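Local coordinates for protein endoglucanase FnCel5A (Fervidobacterium nodosum, PDB 3NCO) that probably hydrolyses internal beta-1,4-glucosidic bonds of cellulose, as an endoglucanase of glycoside hydrolase family 5, at residues I99-H104 / I141-A146; Q237-F242 / E284-S289. All coordinates share one frame; numbering follows the deposited sequence.

Contact 1: residues I99-H104 / I141-A146; sequences IINCHH and IFNEPA
With CG trans to its own backbone N (chi1 178°), N143 swings its amide onto the ring of H103, and F142, also trans about CA-CB, lays its ring beside the carbonyl of C102. Both segments lie at the carboxyl-end rim of a TIM barrel, where strand 97-101 and its neighbour 137-140 run out into loops; N143 opens the Asn-Glu-Pro sequence characteristic of family 5 glycosidases, on the barrel side where this fold keeps its active site. The imidazole of H103 and the amide of N143 lie almost parallel, 9° apart. N143 OD1 sits over one face of the ring, offset toward its rim, 3.0 Å from H103 NE2; from there it meets the ring as a stacking partner, not as a hydrogen-bond acceptor. Replacing H103 by alanine would probably take from the N143 amide the flat surface it lies on, its rotation then resting on the water at OD1 and a weak bond from ND2 to E260. The backbones are joined by N143 N, which donates to C102 O at 2.9 Å with an angle of 147° at the hydrogen. C102 O also receives a CA-H contact from F142 CA at 3.5 Å and touches F142 CD1 at 3.3 Å. N101 adds its ND2 against N143 CB at 3.7 Å, while its OD1 accepts from I62 N. Beyond the stack a water links the loops, accepting from H104 N at 2.8 Å and donating to N143 OD1 at 3.0 Å.

Contact 2: residues Q237-F242 / E284-S289; sequences QIRNHF and EEFGFS
F242, on helix 232-252, reaches into the turn that leads from helix 269-285 to the last barrel strand and meets F286 at its CB and F288 with its ring. F242 CB packs on F286 CD2 at 3.8 Å, and F242 CG comes within 4.1 Å of F288 CE2. Further out, F242 CD2 makes the closest approach to that ring, 3.6 Å from F288 CE2, and F242 CE2 lies 4.1 Å from F288 CD2. The two planes are 29° apart but slid past one another, so the rings hardly overlap. F202 and Y204 meet the F242 ring edge-to-face. F286 turns one face to the F242 carbonyl carbon, and its CB in turn lies over a face of F288. A Schellman motif ends helix 269-285 here, with G287 at positive phi and its N bonded to E284 O; F286 and F288 flank G287, and both pack on helix 232-252. Nearer the surface, R239 bends about CG-CD (chi3 -35°) and offers the edge of its guanidinium to E285, R239 NH1 lying 2.6 Å from E285 OE1 in a salt bridge. R239 NE has a second, long and weak ion pair with E236. The contact thus combines largely apolar aromatic packing, with F242 and F288 buried, with one ion pair at a rim where E285 is exposed, a setting in which solvent would probably weaken the charge attraction.

Overall arrangement
From the N terminus, the chain passes the first two barrel strands before 99-104, the end of the third. It then runs through helices 106-110 and 112-130 and strand 137-140, and contact 1 closes this beta-alpha-beta unit at 141-146. Contact 2 opens only later, at 237-242; the chain finishes helix 232-252, runs through strand 256-261 and most of helix 269-285, and closes the loop at 284-289. The two closures are therefore in series, neither nesting nor crossing. Contact 1 joins the carboxyl ends of strands 97-101 and 137-140 and the loops that follow; contact 2 ties helix 232-252 to the end of helix 269-285 and the turn into the eighth strand. Their centres are 22 Å apart, and they do not touch.

Contact 1: residues I99-H104 / I141-A146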
# COMPACT_ATOMS: atom_id res chain seq x y z
N ILE A 99 -5.62 -4.41 4.82
CA ILE A 99 -5.61 -4.31 3.36
C ILE A 99 -4.66 -5.42 2.90
O ILE A 99 -3.51 -5.45 3.32
CB ILE A 99 -5.08 -2.93 2.91
CG1 ILE A 99 -6.03 -1.75 3.25
CG2 ILE A 99 -4.92 -2.91 1.38
CD1 ILE A 99 -5.35 -0.41 3.31
N ILE A 100 -5.16 -6.36 2.08
CA ILE A 100 -4.26 -7.38 1.50
C ILE A 100 -4.18 -7.11 -0.02
O ILE A 100 -5.23 -6.85 -0.64
CB ILE A 100 -4.72 -8.85 1.82
CG1 ILE A 100 -6.09 -9.19 1.15
CG2 ILE A 100 -4.65 -9.22 3.39
CD1 ILE A 100 -6.51 -10.68 1.41
N ASN A 101 -2.98 -7.22 -0.59
CA ASN A 101 -2.75 -6.76 -1.98
C ASN A 101 -2.13 -7.98 -2.72
O ASN A 101 -1.91 -9.05 -2.16
CB ASN A 101 -1.89 -5.44 -2.07
CG ASN A 101 -0.37 -5.65 -1.88
OD1 ASN A 101 0.10 -6.80 -1.71
ND2 ASN A 101 0.41 -4.53 -1.87
N CYS A 102 -1.80 -7.79 -4.01
CA CYS A 102 -0.77 -8.59 -4.63
C CYS A 102 0.38 -7.64 -4.99
O CYS A 102 0.15 -6.52 -5.44
CB CYS A 102 -1.36 -9.23 -5.88
SG CYS A 102 -0.25 -10.42 -6.75
N HIS A 103 1.61 -8.12 -4.82
CA HIS A 103 2.81 -7.27 -4.77
C HIS A 103 3.96 -8.06 -5.41
O HIS A 103 4.03 -9.31 -5.35
CB HIS A 103 3.12 -7.01 -3.31
CG HIS A 103 3.77 -5.69 -2.98
ND1 HIS A 103 5.11 -5.41 -3.13
CD2 HIS A 103 3.24 -4.63 -2.35
CE1 HIS A 103 5.39 -4.23 -2.59
NE2 HIS A 103 4.26 -3.72 -2.14
N HIS A 104 4.83 -7.32 -6.10
CA HIS A 104 6.04 -7.94 -6.64
C HIS A 104 5.74 -9.14 -7.57
O HIS A 104 6.29 -10.20 -7.39
CB HIS A 104 6.98 -8.35 -5.49
CG HIS A 104 8.41 -8.50 -5.92
ND1 HIS A 104 9.43 -7.72 -5.39
CD2 HIS A 104 8.98 -9.30 -6.85
CE1 HIS A 104 10.58 -8.06 -5.97
NE2 HIS A 104 10.33 -9.00 -6.87
N ILE A 141 -5.97 -4.79 -5.70
CA ILE A 141 -5.65 -5.65 -6.84
C ILE A 141 -4.17 -5.83 -7.14
O ILE A 141 -3.69 -6.97 -7.25
CB ILE A 141 -6.35 -5.14 -8.10
CG1 ILE A 141 -7.85 -5.38 -7.89
CG2 ILE A 141 -5.94 -6.00 -9.34
CD1 ILE A 141 -8.73 -4.67 -8.95
N PHE A 142 -3.44 -4.71 -7.23
CA PHE A 142 -2.01 -4.79 -7.54
C PHE A 142 -1.25 -3.57 -7.06
O PHE A 142 -1.71 -2.44 -7.20
CB PHE A 142 -1.75 -5.06 -9.03
CG PHE A 142 -0.35 -5.49 -9.32
CD1 PHE A 142 0.20 -6.67 -8.78
CD2 PHE A 142 0.45 -4.66 -10.11
CE1 PHE A 142 1.54 -7.01 -9.03
CE2 PHE A 142 1.77 -5.02 -10.40
CZ PHE A 142 2.32 -6.18 -9.87
N ASN A 143 -0.05 -3.81 -6.55
CA ASN A 143 0.83 -2.74 -6.09
C ASN A 143 1.61 -2.14 -7.25
O ASN A 143 2.31 -2.83 -7.98
CB ASN A 143 1.83 -3.37 -5.12
CG ASN A 143 2.84 -2.39 -4.60
OD1 ASN A 143 4.05 -2.49 -4.91
ND2 ASN A 143 2.38 -1.46 -3.90
N GLU A 144 1.50 -0.81 -7.39
CA GLU A 144 2.39 -0.11 -8.35
C GLU A 144 2.46 -0.74 -9.75
O GLU A 144 3.48 -1.29 -10.14
CB GLU A 144 3.80 0.01 -7.75
CG GLU A 144 3.79 0.95 -6.58
CD GLU A 144 5.15 1.18 -5.99
OE1 GLU A 144 6.13 0.56 -6.45
OE2 GLU A 144 5.27 1.93 -5.02
N PRO A 145 1.38 -0.65 -10.52
CA PRO A 145 1.51 -1.02 -11.90
C PRO A 145 2.62 -0.19 -12.48
O PRO A 145 2.81 0.96 -12.03
CB PRO A 145 0.19 -0.52 -12.51
CG PRO A 145 -0.78 -0.71 -11.41
CD PRO A 145 0.02 -0.12 -10.23
N ALA A 146 3.39 -0.77 -13.40
CA ALA A 146 4.53 -0.05 -14.03
C ALA A 146 5.15 -0.84 -15.15
O ALA A 146 4.67 -1.91 -15.48
CB ALA A 146 5.61 0.25 -13.01
O HOH W 1 4.59 -4.64 -6.99

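Contact 2: residues Q237-F242 / E284-S289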
# COMPACT_ATOMS: atom_id res chain seq x y z
N GLN A 237 6.00 22.34 -2.27
CA GLN A 237 6.15 21.29 -3.31
C GLN A 237 5.20 20.13 -3.04
O GLN A 237 4.54 19.62 -3.96
CB GLN A 237 7.59 20.75 -3.42
CG GLN A 237 8.66 21.74 -3.97
CD GLN A 237 8.71 21.74 -5.52
OE1 GLN A 237 8.68 20.66 -6.14
NE2 GLN A 237 8.75 22.94 -6.13
N ILE A 238 5.12 19.70 -1.78
CA ILE A 238 4.26 18.56 -1.41
C ILE A 238 2.77 18.96 -1.52
O ILE A 238 1.95 18.21 -2.06
CB ILE A 238 4.55 18.04 0.02
CG1 ILE A 238 6.01 17.57 0.08
CG2 ILE A 238 3.56 16.90 0.45
CD1 ILE A 238 6.47 17.16 1.50
N ARG A 239 2.42 20.11 -0.98
CA ARG A 239 1.04 20.58 -1.06
C ARG A 239 0.55 20.63 -2.53
O ARG A 239 -0.57 20.24 -2.83
CB ARG A 239 0.91 21.95 -0.39
CG ARG A 239 -0.58 22.33 -0.23
CD ARG A 239 -0.83 23.66 0.43
NE ARG A 239 0.14 23.97 1.48
CZ ARG A 239 0.11 23.47 2.71
NH1 ARG A 239 -0.85 22.62 3.05
NH2 ARG A 239 1.02 23.84 3.61
N ASN A 240 1.39 21.15 -3.44
CA ASN A 240 1.05 21.27 -4.85
C ASN A 240 0.77 19.86 -5.40
O ASN A 240 -0.19 19.63 -6.14
CB ASN A 240 2.20 22.00 -5.61
CG ASN A 240 1.91 22.29 -7.10
OD1 ASN A 240 1.01 23.08 -7.45
ND2 ASN A 240 2.71 21.69 -7.98
N HIS A 241 1.65 18.91 -5.06
CA HIS A 241 1.45 17.51 -5.51
C HIS A 241 0.11 16.92 -5.02
O HIS A 241 -0.62 16.27 -5.78
CB HIS A 241 2.60 16.67 -4.99
CG HIS A 241 3.92 17.03 -5.61
ND1 HIS A 241 5.12 16.66 -5.05
CD2 HIS A 241 4.23 17.71 -6.74
CE1 HIS A 241 6.11 17.05 -5.83
NE2 HIS A 241 5.59 17.70 -6.86
N PHE A 242 -0.16 17.06 -3.73
CA PHE A 242 -1.35 16.43 -3.12
C PHE A 242 -2.63 17.15 -3.57
O PHE A 242 -3.67 16.49 -3.79
CB PHE A 242 -1.27 16.46 -1.60
CG PHE A 242 -0.39 15.39 -1.02
CD1 PHE A 242 0.87 15.10 -1.56
CD2 PHE A 242 -0.86 14.61 0.03
CE1 PHE A 242 1.66 14.05 -1.01
CE2 PHE A 242 -0.09 13.58 0.56
CZ PHE A 242 1.18 13.33 0.06
N GLU A 284 -3.70 14.59 5.65
CA GLU A 284 -4.89 14.78 6.49
C GLU A 284 -5.71 15.96 5.95
O GLU A 284 -6.97 15.88 5.89
CB GLU A 284 -4.49 15.06 7.95
CG GLU A 284 -4.05 13.81 8.69
CD GLU A 284 -3.29 14.17 9.99
OE1 GLU A 284 -3.22 15.38 10.33
OE2 GLU A 284 -2.75 13.23 10.66
N GLU A 285 -5.01 17.03 5.53
CA GLU A 285 -5.67 18.25 5.08
C GLU A 285 -6.53 17.99 3.85
O GLU A 285 -7.62 18.58 3.70
CB GLU A 285 -4.63 19.35 4.85
CG GLU A 285 -5.09 20.55 4.04
CD GLU A 285 -3.91 21.36 3.46
OE1 GLU A 285 -2.74 21.15 3.94
OE2 GLU A 285 -4.16 22.23 2.55
N PHE A 286 -6.08 17.08 2.98
CA PHE A 286 -6.87 16.73 1.82
C PHE A 286 -7.82 15.56 2.02
O PHE A 286 -8.46 15.11 1.05
CB PHE A 286 -5.97 16.54 0.58
CG PHE A 286 -5.35 17.83 0.11
CD1 PHE A 286 -6.15 18.79 -0.51
CD2 PHE A 286 -4.03 18.14 0.37
CE1 PHE A 286 -5.62 20.00 -0.91
CE2 PHE A 286 -3.49 19.37 -0.05
CZ PHE A 286 -4.30 20.30 -0.64
N GLY A 287 -7.94 15.03 3.24
CA GLY A 287 -8.91 13.96 3.47
C GLY A 287 -8.46 12.60 2.94
O GLY A 287 -9.27 11.69 2.70
N PHE A 288 -7.14 12.45 2.77
CA PHE A 288 -6.58 11.17 2.34
C PHE A 288 -6.32 10.28 3.56
O PHE A 288 -5.76 10.72 4.55
CB PHE A 288 -5.23 11.35 1.64
CG PHE A 288 -5.27 12.22 0.41
CD1 PHE A 288 -6.47 12.54 -0.22
CD2 PHE A 288 -4.06 12.70 -0.15
CE1 PHE A 288 -6.46 13.36 -1.34
CE2 PHE A 288 -4.03 13.50 -1.32
CZ PHE A 288 -5.26 13.82 -1.92
N SER A 289 -6.73 9.02 3.49
CA SER A 289 -6.22 8.07 4.47
C SER A 289 -4.77 7.77 4.13
O SER A 289 -4.26 8.21 3.11
CB SER A 289 -7.04 6.83 4.45
OG SER A 289 -6.88 6.23 3.19